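Local coordinates for protein biuret hydrolase (Pseudomonas sp., PDB 6C62) that hydrolyses 1-carboxybiuret to urea-1,3-dicarboxylate and ammonia, a step of atrazine degradation carried out by a member of the amidase family, at residues G192-R197 with L221-M226; L430-A433 with L439-R442; A97-D100 with V104-L107; S174-A179 with Q402-A407; T84-K89 with G198-V203. One frame throughout, in Å; residues are numbered along the deposited sequence.

Contact 1 (G192-R197 with L221-M226); sequences GRLSRR and LAYDAM
Arg193 reaches Tyr223 side-on, its chain running outward along the phenol. CB leads to CG, which lies in the plane of the Tyr223 ring at its edge, 3.8 Å from CE1. Bends at chi2 (71°) and chi3 (79°) then carry CD to 3.5 Å from Tyr223 OH and turn the guanidinium 81° from the ring. The hydroxyl sits over one guanidinium face, NE 3.0 Å from OH but poorly angled for a hydrogen bond. NH1 forms a salt bridge with Glu437 and NH2 a hydrogen bond with Gln242 OE1. With an alanine here, Glu437 would probably lose this salt-bridge partner and a gap would open beside the Tyr223 hydroxyl. In the amidase fold these contacts join the loop after strand 185-188 to helix 216-226. Leu194, branched and apolar, comes next: CD1 lies 4.0 Å from Met226 CE, while CD2 lies 3.7 Å from Met226 O and meets the Tyr223 ring obliquely. One water accepts from Ser195 N and donates to Met226 O at 2.8 Å.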
loop_
_atom_site.group_PDB
_atom_site.type_symbol
_atom_site.label_atom_id
_atom_site.label_comp_id
_atom_site.label_asym_id
_atom_site.label_seq_id
_atom_site.Cartn_x
_atom_site.Cartn_y
_atom_site.Cartn_z
ATOM N N GLY A 192 13.263 1.474 -4.878
ATOM C CA GLY A 192 12.752 0.942 -6.141
ATOM C C GLY A 192 13.706 0.980 -7.294
ATOM O O GLY A 192 13.317 0.610 -8.396
ATOM N N ARG A 193 14.952 1.380 -7.075
ATOM C CA ARG A 193 15.947 1.364 -8.124
ATOM C C ARG A 193 16.487 -0.040 -8.457
ATOM O O ARG A 193 16.597 -0.421 -9.614
ATOM C CB ARG A 193 17.109 2.296 -7.712
ATOM C CG ARG A 193 18.301 2.300 -8.634
ATOM C CD ARG A 193 18.052 2.971 -9.969
ATOM N NE ARG A 193 18.121 4.429 -9.834
ATOM C CZ ARG A 193 18.029 5.286 -10.864
ATOM N NH1 ARG A 193 18.140 6.587 -10.651
ATOM N NH2 ARG A 193 17.776 4.858 -12.065
ATOM N N LEU A 194 16.957 -0.740 -7.410
ATOM C CA LEU A 194 17.619 -2.013 -7.557
ATOM C C LEU A 194 16.709 -3.167 -7.109
ATOM O O LEU A 194 16.054 -3.122 -6.040
ATOM C CB LEU A 194 18.928 -2.027 -6.785
ATOM C CG LEU A 194 20.043 -1.115 -7.172
ATOM C CD1 LEU A 194 21.309 -1.485 -6.420
ATOM C CD2 LEU A 194 20.353 -1.172 -8.673
ATOM N N SER A 195 16.674 -4.199 -7.950
ATOM C CA SER A 195 15.747 -5.337 -7.766
ATOM C C SER A 195 16.014 -6.054 -6.459
ATOM O O SER A 195 17.192 -6.344 -6.108
ATOM C CB SER A 195 15.903 -6.343 -8.880
ATOM O OG SER A 195 15.092 -7.485 -8.587
ATOM N N ARG A 196 14.957 -6.352 -5.754
ATOM C CA ARG A 196 15.067 -7.041 -4.463
ATOM C C ARG A 196 14.833 -8.560 -4.614
ATOM O O ARG A 196 14.855 -9.276 -3.643
ATOM C CB ARG A 196 14.033 -6.463 -3.480
ATOM C CG ARG A 196 14.323 -5.028 -3.190
ATOM C CD ARG A 196 13.425 -4.393 -2.131
ATOM N NE ARG A 196 11.991 -4.656 -2.278
ATOM C CZ ARG A 196 11.059 -4.116 -1.504
ATOM N NH1 ARG A 196 11.384 -3.240 -0.537
ATOM N NH2 ARG A 196 9.806 -4.418 -1.689
ATOM N N ARG A 197 14.624 -9.025 -5.837
ATOM C CA ARG A 197 14.289 -10.418 -6.083
ATOM C C ARG A 197 15.446 -11.392 -5.719
ATOM O O ARG A 197 16.614 -11.177 -6.047
ATOM C CB ARG A 197 13.875 -10.578 -7.553
ATOM C CG ARG A 197 13.474 -12.019 -7.883
ATOM C CD ARG A 197 12.598 -12.116 -9.094
ATOM N NE ARG A 197 13.221 -11.569 -10.313
ATOM C CZ ARG A 197 13.810 -12.299 -11.266
ATOM N NH1 ARG A 197 13.903 -13.595 -11.141
ATOM N NH2 ARG A 197 14.274 -11.716 -12.395
ATOM N N LEU A 221 30.671 1.821 -10.225
ATOM C CA LEU A 221 30.819 0.662 -11.141
ATOM C C LEU A 221 29.839 -0.448 -10.764
ATOM O O LEU A 221 29.232 -1.032 -11.646
ATOM C CB LEU A 221 32.255 0.056 -11.112
ATOM C CG LEU A 221 33.313 0.932 -11.783
ATOM C CD1 LEU A 221 34.667 0.564 -11.270
ATOM C CD2 LEU A 221 33.286 0.809 -13.273
ATOM N N ALA A 222 29.696 -0.711 -9.452
ATOM C CA ALA A 222 28.841 -1.812 -8.986
ATOM C C ALA A 222 27.376 -1.441 -9.207
ATOM O O ALA A 222 26.582 -2.234 -9.687
ATOM C CB ALA A 222 29.131 -2.085 -7.534
ATOM N N TYR A 223 27.041 -0.204 -8.845
ATOM C CA TYR A 223 25.702 0.356 -9.088
ATOM C C TYR A 223 25.323 0.268 -10.570
ATOM O O TYR A 223 24.281 -0.272 -10.906
ATOM C CB TYR A 223 25.636 1.775 -8.568
ATOM C CG TYR A 223 24.425 2.575 -8.946
ATOM C CD1 TYR A 223 23.159 2.111 -8.684
ATOM C CD2 TYR A 223 24.550 3.793 -9.597
ATOM C CE1 TYR A 223 22.023 2.859 -9.046
ATOM C CE2 TYR A 223 23.457 4.586 -9.899
ATOM C CZ TYR A 223 22.171 4.080 -9.650
ATOM O OH TYR A 223 21.078 4.795 -10.010
ATOM N N ASP A 224 26.180 0.723 -11.465
ATOM C CA ASP A 224 25.872 0.581 -12.931
ATOM C C ASP A 224 25.658 -0.857 -13.405
ATOM O O ASP A 224 24.673 -1.150 -14.084
ATOM C CB ASP A 224 26.915 1.267 -13.799
ATOM C CG ASP A 224 26.785 2.825 -13.765
ATOM O OD1 ASP A 224 25.946 3.403 -12.934
ATOM O OD2 ASP A 224 27.575 3.472 -14.533
ATOM N N ALA A 225 26.474 -1.767 -12.906
ATOM C CA ALA A 225 26.325 -3.182 -13.211
ATOM C C ALA A 225 24.996 -3.793 -12.750
ATOM O O ALA A 225 24.456 -4.697 -13.431
ATOM C CB ALA A 225 27.509 -3.954 -12.605
ATOM N N MET A 226 24.486 -3.295 -11.627
ATOM C CA MET A 226 23.295 -3.843 -10.982
ATOM C C MET A 226 21.928 -3.232 -11.464
ATOM O O MET A 226 20.869 -3.781 -11.256
ATOM C CB MET A 226 23.455 -3.627 -9.481
ATOM C CG MET A 226 24.489 -4.554 -8.915
ATOM S SD MET A 226 24.438 -4.598 -7.090
ATOM C CE MET A 226 25.043 -2.974 -6.700
HETATM O O HOH W 1 18.195 -3.544 -10.527
#

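Contact 2 (L430-A433 with L439-R442); sequences LIAA and LCLR
Cys440 and Ala432 bring helix 437-449 down onto strand 426-432, the helix packing on one face of the mixed sheet at the centre of the amidase fold. The chain turns between the two elements within a few residues; they lie close, and small side chains suit the interface. With chi1 at -55°, Cys440 SG stands anti to its own carbonyl carbon and beside its backbone N, which directs the sulfur at the strand. There it lies 3.6 Å from Ala432 CB and 3.4 Å from Leu430 O. Ala432, a single methyl, leaves room for the sulfur and also meets the foot of Leu439, CB to CB at 4.3 Å. Leu430, whose CA is 5.5 Å from that of Cys440, sends its longer side chain along the helix. Its chi1 of -53° sets CG beside the backbone N, and an extended chi2 (169°) carries the branch on to where Ala443 and Leu447 also receive it. Ile431, between these two residues, points to the other face of the sheet and touches Val411, as expected of neighbouring positions in a strand. On the helix side, the branch of Leu430 ends with CD1 4.0 Å from the carbonyl oxygen of Cys440.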
loop_
_atom_site.group_PDB
_atom_site.type_symbol
_atom_site.label_atom_id
_atom_site.label_comp_id
_atom_site.label_asym_id
_atom_site.label_seq_id
_atom_site.Cartn_x
_atom_site.Cartn_y
_atom_site.Cartn_z
ATOM N N LEU A 430 25.420 12.160 1.859
ATOM C CA LEU A 430 25.184 13.075 0.742
ATOM C C LEU A 430 23.869 12.633 0.101
ATOM O O LEU A 430 23.781 11.556 -0.514
ATOM C CB LEU A 430 26.344 12.982 -0.229
ATOM C CG LEU A 430 27.755 13.179 0.388
ATOM C CD1 LEU A 430 28.817 12.810 -0.600
ATOM C CD2 LEU A 430 27.933 14.583 0.854
ATOM N N ILE A 431 22.820 13.420 0.316
ATOM C CA ILE A 431 21.428 13.022 0.062
ATOM C C ILE A 431 20.973 13.816 -1.136
ATOM O O ILE A 431 21.155 15.040 -1.176
ATOM C CB ILE A 431 20.500 13.360 1.236
ATOM C CG1 ILE A 431 21.072 12.843 2.549
ATOM C CG2 ILE A 431 19.108 12.808 1.048
ATOM C CD1 ILE A 431 20.543 13.490 3.797
ATOM N N ALA A 432 20.352 13.146 -2.088
ATOM C CA ALA A 432 19.743 13.810 -3.240
ATOM C C ALA A 432 18.295 13.387 -3.408
ATOM O O ALA A 432 17.794 12.493 -2.707
ATOM C CB ALA A 432 20.553 13.482 -4.498
ATOM N N ALA A 433 17.603 14.041 -4.351
ATOM C CA ALA A 433 16.215 13.720 -4.658
ATOM C C ALA A 433 16.102 12.308 -5.208
ATOM O O ALA A 433 17.064 11.823 -5.787
ATOM C CB ALA A 433 15.672 14.700 -5.695
ATOM N N LEU A 439 24.110 12.519 -8.708
ATOM C CA LEU A 439 24.515 13.717 -7.923
ATOM C C LEU A 439 25.227 13.353 -6.640
ATOM O O LEU A 439 26.219 13.964 -6.275
ATOM C CB LEU A 439 23.333 14.645 -7.601
ATOM C CG LEU A 439 22.616 15.247 -8.828
ATOM C CD1 LEU A 439 21.540 16.243 -8.407
ATOM C CD2 LEU A 439 23.638 15.986 -9.669
ATOM N N CYS A 440 24.676 12.395 -5.900
ATOM C CA CYS A 440 25.320 11.920 -4.659
ATOM C C CYS A 440 26.741 11.439 -4.983
ATOM O O CYS A 440 27.702 11.717 -4.245
ATOM C CB CYS A 440 24.597 10.708 -4.082
ATOM S SG CYS A 440 22.857 10.876 -3.765
ATOM N N LEU A 441 26.856 10.687 -6.067
ATOM C CA LEU A 441 28.152 10.110 -6.453
ATOM C C LEU A 441 29.131 11.161 -6.918
ATOM O O LEU A 441 30.333 11.094 -6.568
ATOM C CB LEU A 441 27.973 8.996 -7.480
ATOM C CG LEU A 441 27.270 7.732 -6.939
ATOM C CD1 LEU A 441 26.600 6.933 -8.082
ATOM C CD2 LEU A 441 28.302 6.892 -6.198
ATOM N N ARG A 442 28.651 12.140 -7.698
ATOM C CA ARG A 442 29.478 13.307 -8.082
ATOM C C ARG A 442 30.016 14.070 -6.875
ATOM O O ARG A 442 31.184 14.474 -6.853
ATOM C CB ARG A 442 28.699 14.248 -9.020
ATOM C CG ARG A 442 28.632 13.716 -10.424
ATOM C CD ARG A 442 27.617 14.456 -11.263
ATOM N NE ARG A 442 27.786 15.911 -11.293
ATOM C CZ ARG A 442 26.889 16.783 -11.812
ATOM N NH1 ARG A 442 25.741 16.387 -12.305
ATOM N NH2 ARG A 442 27.099 18.068 -11.805
#

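Contact 3 (A97-D100 with V104-L107); sequences ARAD and VQRL
Asp100 holds CG beside its backbone N (chi1 -70°), while Val104 has CG1 anti to its own N (chi1 173°), and these two settings bring the two side chains across each other at about a right angle, the CG1 methyl against the carboxylate. The contact lies where the loop after strand 70-74 runs into helix 102-109 of the amidase fold, so the loop's last residues fold against the first turns of the helix that follows. The buried carboxylate has its charge met by Arg45 in a salt bridge; the same oxygen, OD1, also accepts from Glu80 N. Gln105 sits nearer the surface. Its chain runs extended beyond CG, passing Asp100 CB with CG at 3.7 Å; NE2 then lies 2.7 Å from Asp100 O, a weak and doubtful hydrogen bond, since Gln105 is modelled in two conformers and one is described. A branched apolar residue suits the neighbouring place, since Val104 also packs on Tyr71 and Val73 of strand 70-74. Its CG1 lies 3.7 Å from Asp100 CG and 3.8 Å from Asp100 OD2.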
loop_
_atom_site.group_PDB
_atom_site.type_symbol
_atom_site.label_atom_id
_atom_site.label_comp_id
_atom_site.label_asym_id
_atom_site.label_seq_id
_atom_site.Cartn_x
_atom_site.Cartn_y
_atom_site.Cartn_z
ATOM N N ALA A 97 18.948 -22.144 -1.874
ATOM C CA ALA A 97 18.423 -21.307 -2.942
ATOM C C ALA A 97 18.642 -21.992 -4.305
ATOM O O ALA A 97 19.757 -22.536 -4.592
ATOM C CB ALA A 97 19.116 -19.959 -2.940
ATOM N N ARG A 98 17.614 -21.947 -5.120
ATOM C CA ARG A 98 17.698 -22.503 -6.474
ATOM C C ARG A 98 18.414 -21.593 -7.443
ATOM O O ARG A 98 18.894 -22.030 -8.460
ATOM C CB ARG A 98 16.305 -22.807 -6.985
ATOM C CG ARG A 98 15.670 -23.965 -6.191
ATOM C CD ARG A 98 14.223 -24.181 -6.563
ATOM N NE ARG A 98 14.079 -24.393 -8.008
ATOM C CZ ARG A 98 12.923 -24.311 -8.676
ATOM N NH1 ARG A 98 11.795 -23.998 -8.024
ATOM N NH2 ARG A 98 12.901 -24.521 -10.001
ATOM N N ALA A 99 18.519 -20.318 -7.128
ATOM C CA ALA A 99 19.163 -19.352 -8.019
ATOM C C ALA A 99 19.787 -18.250 -7.175
ATOM O O ALA A 99 19.359 -18.041 -6.072
ATOM C CB ALA A 99 18.091 -18.761 -8.964
ATOM N N ASP A 100 20.779 -17.577 -7.719
ATOM C CA ASP A 100 21.329 -16.338 -7.150
ATOM C C ASP A 100 20.282 -15.236 -7.137
ATOM O O ASP A 100 19.420 -15.185 -8.037
ATOM C CB ASP A 100 22.465 -15.820 -8.052
ATOM C CG ASP A 100 23.734 -16.702 -8.006
ATOM O OD1 ASP A 100 24.007 -17.400 -6.961
ATOM O OD2 ASP A 100 24.503 -16.625 -9.001
ATOM N N VAL A 104 23.171 -10.410 -7.496
ATOM C CA VAL A 104 24.309 -11.312 -7.621
ATOM C C VAL A 104 24.487 -11.756 -9.075
ATOM O O VAL A 104 25.631 -11.725 -9.586
ATOM C CB VAL A 104 24.182 -12.515 -6.665
ATOM C CG1 VAL A 104 25.287 -13.547 -6.936
ATOM C CG2 VAL A 104 24.167 -12.044 -5.217
ATOM N N GLN A 105 23.385 -12.132 -9.743
ATOM C CA GLN A 105 23.414 -12.499 -11.180
ATOM C C GLN A 105 23.984 -11.367 -12.026
ATOM O O GLN A 105 24.779 -11.605 -12.916
ATOM C CB GLN A 105 22.024 -12.838 -11.745
ATOM C CG GLN A 105 21.265 -14.008 -11.074
ATOM C CD GLN A 105 19.772 -14.231 -11.507
ATOM O OE1 GLN A 105 19.207 -13.565 -12.434
ATOM N NE2 GLN A 105 19.100 -15.137 -10.749
ATOM N N ARG A 106 23.589 -10.126 -11.736
ATOM C CA ARG A 106 24.104 -8.965 -12.497
ATOM C C ARG A 106 25.599 -8.691 -12.249
ATOM O O ARG A 106 26.331 -8.353 -13.196
ATOM C CB ARG A 106 23.195 -7.764 -12.270
ATOM C CG ARG A 106 21.861 -8.011 -12.942
ATOM C CD ARG A 106 20.901 -6.880 -12.821
ATOM N NE ARG A 106 19.572 -7.238 -13.311
ATOM C CZ ARG A 106 18.553 -6.375 -13.295
ATOM N NH1 ARG A 106 18.697 -5.150 -12.808
ATOM N NH2 ARG A 106 17.354 -6.741 -13.736
ATOM N N LEU A 107 26.061 -8.887 -11.004
ATOM C CA LEU A 107 27.467 -8.704 -10.711
ATOM C C LEU A 107 28.279 -9.800 -11.402
ATOM O O LEU A 107 29.326 -9.552 -11.952
ATOM C CB LEU A 107 27.758 -8.661 -9.213
ATOM C CG LEU A 107 27.276 -7.364 -8.504
ATOM C CD1 LEU A 107 27.508 -7.506 -6.990
ATOM C CD2 LEU A 107 27.910 -6.116 -9.040
#

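Contact 4 (S174-A179 with Q402-A407); sequences SIRVPA and QPVSFA
Ser405 OG accepts from Arg176 NH2 at 2.9 Å, a weak bond bent to 144° at the hydrogen, and it has further weak hydrogen bonds with Thr171 O and Thr401 O. No single partner grips the hydroxyl firmly, but together they probably satisfy the hydroxyl of a buried residue. The Ser405 chi1 of 40° tucks OG between the backbone N and the carbonyl carbon, while the CB behind it also stays close to the arginine, 3.2 Å from NH2. Both Ser405 OG and Val404 CB meet the guanidinium at its edge, near its plane, Val404 CB lying 3.8 Å from NH1. In this amidase the arginine lies on helix 176-182, two residues after Ser174, the acyl-ester nucleophile by similarity, and it spans to helix 402-407. Arginine suits the gap because it has reach and several N-H groups: its chain runs out extended through chi2 and bends at chi3 (-71°). NE is paired with Asp170 in a salt bridge, and NH1 gives hydrogen bonds to Gln429 OE1 and Thr401 O. A leucine in its place would probably leave Asp170 without this charge partner, and Gln429 OE1 and Ser405 OG without the N-H groups they now receive. Asp170 OD2 also accepts from Ile175 N, next to the serine, which ties the arginine's main partner to the backbone leading away from the nucleophile.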
loop_
_atom_site.group_PDB
_atom_site.type_symbol
_atom_site.label_atom_id
_atom_site.label_comp_id
_atom_site.label_asym_id
_atom_site.label_seq_id
_atom_site.Cartn_x
_atom_site.Cartn_y
_atom_site.Cartn_z
ATOM N N SER A 174 20.858 0.577 7.457
ATOM C CA SER A 174 21.779 -0.540 7.554
ATOM C C SER A 174 22.908 -0.685 6.532
ATOM O O SER A 174 23.703 -1.622 6.666
ATOM C CB SER A 174 20.961 -1.842 7.653
ATOM O OG SER A 174 20.444 -1.909 8.976
ATOM N N ILE A 175 22.984 0.200 5.536
ATOM C CA ILE A 175 24.177 0.364 4.715
ATOM C C ILE A 175 24.987 1.546 5.216
ATOM O O ILE A 175 26.225 1.476 5.391
ATOM C CB ILE A 175 23.826 0.593 3.233
ATOM C CG1 ILE A 175 23.436 -0.728 2.583
ATOM C CG2 ILE A 175 24.990 1.223 2.439
ATOM C CD1 ILE A 175 22.775 -0.581 1.198
ATOM N N ARG A 176 24.287 2.647 5.422
ATOM C CA ARG A 176 24.915 3.879 5.874
ATOM C C ARG A 176 25.580 3.766 7.251
ATOM O O ARG A 176 26.653 4.331 7.445
ATOM C CB ARG A 176 23.879 5.022 5.805
ATOM C CG ARG A 176 23.457 5.306 4.387
ATOM C CD ARG A 176 22.161 6.104 4.427
ATOM N NE ARG A 176 21.038 5.281 4.864
ATOM C CZ ARG A 176 19.865 5.769 5.279
ATOM N NH1 ARG A 176 19.693 7.062 5.371
ATOM N NH2 ARG A 176 18.850 4.952 5.612
ATOM N N VAL A 177 24.991 3.050 8.198
ATOM C CA VAL A 177 25.567 2.914 9.516
ATOM C C VAL A 177 26.945 2.144 9.493
ATOM O O VAL A 177 27.958 2.674 10.022
ATOM C CB VAL A 177 24.551 2.301 10.520
ATOM C CG1 VAL A 177 25.204 1.966 11.868
ATOM C CG2 VAL A 177 23.370 3.289 10.740
ATOM N N PRO A 178 27.013 0.941 8.905
ATOM C CA PRO A 178 28.324 0.295 8.816
ATOM C C PRO A 178 29.340 1.020 7.946
ATOM O O PRO A 178 30.516 0.966 8.238
ATOM C CB PRO A 178 28.030 -1.117 8.262
ATOM C CG PRO A 178 26.626 -1.087 7.824
ATOM C CD PRO A 178 25.913 0.086 8.448
ATOM N N ALA A 179 28.913 1.700 6.897
ATOM C CA ALA A 179 29.820 2.525 6.147
ATOM C C ALA A 179 30.424 3.589 7.062
ATOM O O ALA A 179 31.661 3.793 7.071
ATOM C CB ALA A 179 29.129 3.203 4.963
ATOM N N GLN A 402 17.285 7.171 9.567
ATOM C CA GLN A 402 15.915 6.695 9.488
ATOM C C GLN A 402 14.913 7.655 8.800
ATOM O O GLN A 402 14.103 7.203 8.016
ATOM C CB GLN A 402 15.430 6.243 10.884
ATOM C CG GLN A 402 14.139 5.438 10.846
ATOM C CD GLN A 402 13.934 4.508 12.032
ATOM O OE1 GLN A 402 14.540 4.707 13.076
ATOM N NE2 GLN A 402 13.173 3.426 11.853
ATOM N N PRO A 403 15.017 8.964 9.028
ATOM C CA PRO A 403 14.078 9.886 8.307
ATOM C C PRO A 403 14.291 9.897 6.785
ATOM O O PRO A 403 13.346 10.109 6.035
ATOM C CB PRO A 403 14.447 11.270 8.875
ATOM C CG PRO A 403 15.171 11.002 10.197
ATOM C CD PRO A 403 15.871 9.691 9.986
ATOM N N VAL A 404 15.497 9.643 6.334
ATOM C CA VAL A 404 15.858 9.816 4.924
ATOM C C VAL A 404 15.460 8.622 4.043
ATOM O O VAL A 404 14.872 8.788 2.956
ATOM C CB VAL A 404 17.385 10.079 4.797
ATOM C CG1 VAL A 404 17.766 10.242 3.338
ATOM C CG2 VAL A 404 17.796 11.295 5.648
ATOM N N SER A 405 15.718 7.415 4.516
ATOM C CA SER A 405 15.253 6.216 3.836
ATOM C C SER A 405 13.715 6.095 3.777
ATOM O O SER A 405 13.193 5.463 2.896
ATOM C CB SER A 405 15.905 4.962 4.459
ATOM O OG SER A 405 15.958 5.117 5.832
ATOM N N PHE A 406 13.007 6.757 4.686
ATOM C CA PHE A 406 11.559 6.667 4.710
ATOM C C PHE A 406 10.921 7.354 3.472
ATOM O O PHE A 406 9.911 6.906 2.940
ATOM C CB PHE A 406 11.034 7.261 5.993
ATOM C CG PHE A 406 9.580 6.991 6.229
ATOM C CD1 PHE A 406 9.092 5.676 6.180
ATOM C CD2 PHE A 406 8.686 8.019 6.456
ATOM C CE1 PHE A 406 7.726 5.413 6.331
ATOM C CE2 PHE A 406 7.338 7.747 6.592
ATOM C CZ PHE A 406 6.868 6.464 6.596
ATOM N N ALA A 407 11.578 8.443 3.040
ATOM C CA ALA A 407 11.266 9.108 1.797
ATOM C C ALA A 407 11.878 8.418 0.589
ATOM O O ALA A 407 11.485 8.718 -0.554
ATOM C CB ALA A 407 11.699 10.551 1.842
#

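Contact 5 (T84-K89 with G198-V203)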
loop_
_atom_site.group_PDB
_atom_site.type_symbol
_atom_site.label_atom_id
_atom_site.label_comp_id
_atom_site.label_asym_id
_atom_site.label_seq_id
_atom_site.Cartn_x
_atom_site.Cartn_y
_atom_site.Cartn_z
ATOM N N THR A 84 19.889 -19.639 2.505
ATOM C CA THR A 84 19.928 -18.206 2.885
ATOM C C THR A 84 19.607 -18.019 4.371
ATOM O O THR A 84 18.447 -18.227 4.801
ATOM C CB THR A 84 18.929 -17.407 2.030
ATOM O OG1 THR A 84 19.190 -17.662 0.654
ATOM C CG2 THR A 84 19.027 -15.883 2.333
ATOM N N LEU A 85 20.606 -17.610 5.136
ATOM C CA LEU A 85 20.429 -17.532 6.615
ATOM C C LEU A 85 19.730 -16.280 7.115
ATOM O O LEU A 85 19.023 -16.351 8.105
ATOM C CB LEU A 85 21.788 -17.656 7.314
ATOM C CG LEU A 85 22.551 -18.967 7.115
ATOM C CD1 LEU A 85 23.906 -18.824 7.799
ATOM C CD2 LEU A 85 21.706 -20.145 7.657
ATOM N N ALA A 86 19.984 -15.119 6.475
ATOM C CA ALA A 86 19.508 -13.830 6.964
ATOM C C ALA A 86 19.789 -13.652 8.480
ATOM O O ALA A 86 18.943 -13.192 9.241
ATOM C CB ALA A 86 18.037 -13.663 6.663
ATOM N N GLY A 87 21.005 -14.038 8.880
ATOM C CA GLY A 87 21.490 -13.919 10.244
ATOM C C GLY A 87 20.804 -14.769 11.320
ATOM O O GLY A 87 21.026 -14.527 12.504
ATOM N N SER A 88 19.981 -15.746 10.899
ATOM C CA SER A 88 19.138 -16.471 11.762
ATOM C C SER A 88 19.605 -17.896 11.899
ATOM O O SER A 88 20.354 -18.427 11.048
ATOM C CB SER A 88 17.697 -16.473 11.251
ATOM O OG SER A 88 17.559 -17.421 10.155
ATOM N N LYS A 89 19.175 -18.525 12.988
ATOM C CA LYS A 89 19.231 -19.963 13.037
ATOM C C LYS A 89 17.977 -20.641 12.546
ATOM O O LYS A 89 18.073 -21.751 12.027
ATOM C CB LYS A 89 19.727 -20.475 14.387
ATOM C CG LYS A 89 18.886 -20.275 15.563
ATOM C CD LYS A 89 19.537 -21.015 16.741
ATOM C CE LYS A 89 18.545 -20.980 17.879
ATOM N NZ LYS A 89 19.271 -21.242 19.147
ATOM N N GLY A 198 15.063 -12.452 -5.011
ATOM C CA GLY A 198 15.999 -13.424 -4.456
ATOM C C GLY A 198 16.684 -12.959 -3.169
ATOM O O GLY A 198 17.794 -13.383 -2.919
ATOM N N THR A 199 16.088 -12.041 -2.420
ATOM C CA THR A 199 16.603 -11.648 -1.126
ATOM C C THR A 199 15.568 -11.885 -0.019
ATOM O O THR A 199 14.341 -11.893 -0.252
ATOM C CB THR A 199 17.091 -10.192 -1.063
ATOM O OG1 THR A 199 15.980 -9.284 -1.181
ATOM C CG2 THR A 199 18.121 -9.938 -2.191
ATOM N N TYR A 200 16.067 -12.132 1.188
ATOM C CA TYR A 200 15.170 -12.344 2.334
ATOM C C TYR A 200 14.719 -10.960 2.871
ATOM O O TYR A 200 15.561 -10.127 3.260
ATOM C CB TYR A 200 15.886 -13.199 3.405
ATOM C CG TYR A 200 14.893 -13.742 4.411
ATOM C CD1 TYR A 200 14.419 -12.943 5.428
ATOM C CD2 TYR A 200 14.384 -15.012 4.285
ATOM C CE1 TYR A 200 13.462 -13.427 6.306
ATOM C CE2 TYR A 200 13.409 -15.515 5.148
ATOM C CZ TYR A 200 12.966 -14.735 6.172
ATOM O OH TYR A 200 12.015 -15.242 7.089
ATOM N N PRO A 201 13.431 -10.692 2.884
ATOM C CA PRO A 201 12.958 -9.360 3.237
ATOM C C PRO A 201 12.819 -9.063 4.734
ATOM O O PRO A 201 12.958 -9.957 5.610
ATOM C CB PRO A 201 11.588 -9.306 2.586
ATOM C CG PRO A 201 11.103 -10.680 2.687
ATOM C CD PRO A 201 12.313 -11.578 2.570
ATOM N N PHE A 202 12.666 -7.785 5.014
ATOM C CA PHE A 202 12.493 -7.308 6.398
ATOM C C PHE A 202 11.220 -6.473 6.394
ATOM O O PHE A 202 10.213 -6.880 6.988
ATOM C CB PHE A 202 13.771 -6.573 6.835
ATOM C CG PHE A 202 13.694 -5.851 8.156
ATOM C CD1 PHE A 202 12.953 -6.393 9.252
ATOM C CD2 PHE A 202 14.385 -4.659 8.329
ATOM C CE1 PHE A 202 12.888 -5.734 10.465
ATOM C CE2 PHE A 202 14.333 -3.968 9.581
ATOM C CZ PHE A 202 13.587 -4.522 10.635
ATOM N N VAL A 203 11.247 -5.337 5.728
ATOM C CA VAL A 203 10.079 -4.410 5.630
ATOM C C VAL A 203 9.825 -4.193 4.145
ATOM O O VAL A 203 10.549 -3.471 3.471
ATOM C CB VAL A 203 10.380 -3.080 6.334
ATOM C CG1 VAL A 203 9.186 -2.115 6.304
ATOM C CG2 VAL A 203 10.885 -3.314 7.744
#
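Residues Leu85 to Ser88 form a type I' beta turn, closed by Ser88 N to Leu85 O at 3.0 Å, and the turn's Ala86 comes with its CA 6.5 Å from that of Tyr200. Leu85 O is gripped twice, since Ser88 OG also donates to it, at 2.7 Å and nearly along the C=O direction. Ala86 takes a left-handed backbone (47/44) and turns its methyl toward Tyr200, meeting the ring obliquely with CB 3.9 Å from CG. Tyr200 has CG anti to its backbone N (chi1 -165°), which lays the ring beside the turn; the small methyl lets the turn come close to it. Thr84 adds a looser touch, CG2 to Tyr200 CB at 4.3 Å, while its hydroxyl bonds to Asp78. Tyr200 further meets the ring of Phe123 and an apolar side chain of a neighbouring chain, a different protein. Two loops thus pack together near the site of the amidase family's Ser-Ser-Lys triad, the Ala86 side chain lying about 8 Å from that of Lys74, a charge-relay residue by similarity.

Overall arrangement
The contacts surround the long mixed sheet of a single amidase domain. Contacts 1 and 3 have centres 13 Å apart and touch where Arg106 of helix 102-109 probably bonds to Met226 O at the end of helix 216-226. Contact 1 also meets contact 2 through Tyr223 and Leu441, and contact 2 meets contact 4 through Ile431 and Val404. Contact 5, opposite contact 2 across the chain's centre, with centres about 29 Å apart, shares with contact 1 the loop between strands 185-188 and 208-213. Contact 3 falls between the segments of contact 5, which alternates along the chain with contacts 1 and 4. Contact 4 holds the probable nucleophile and contact 5 lies near the probable charge-relay residues, while contact 2 lies away from the site.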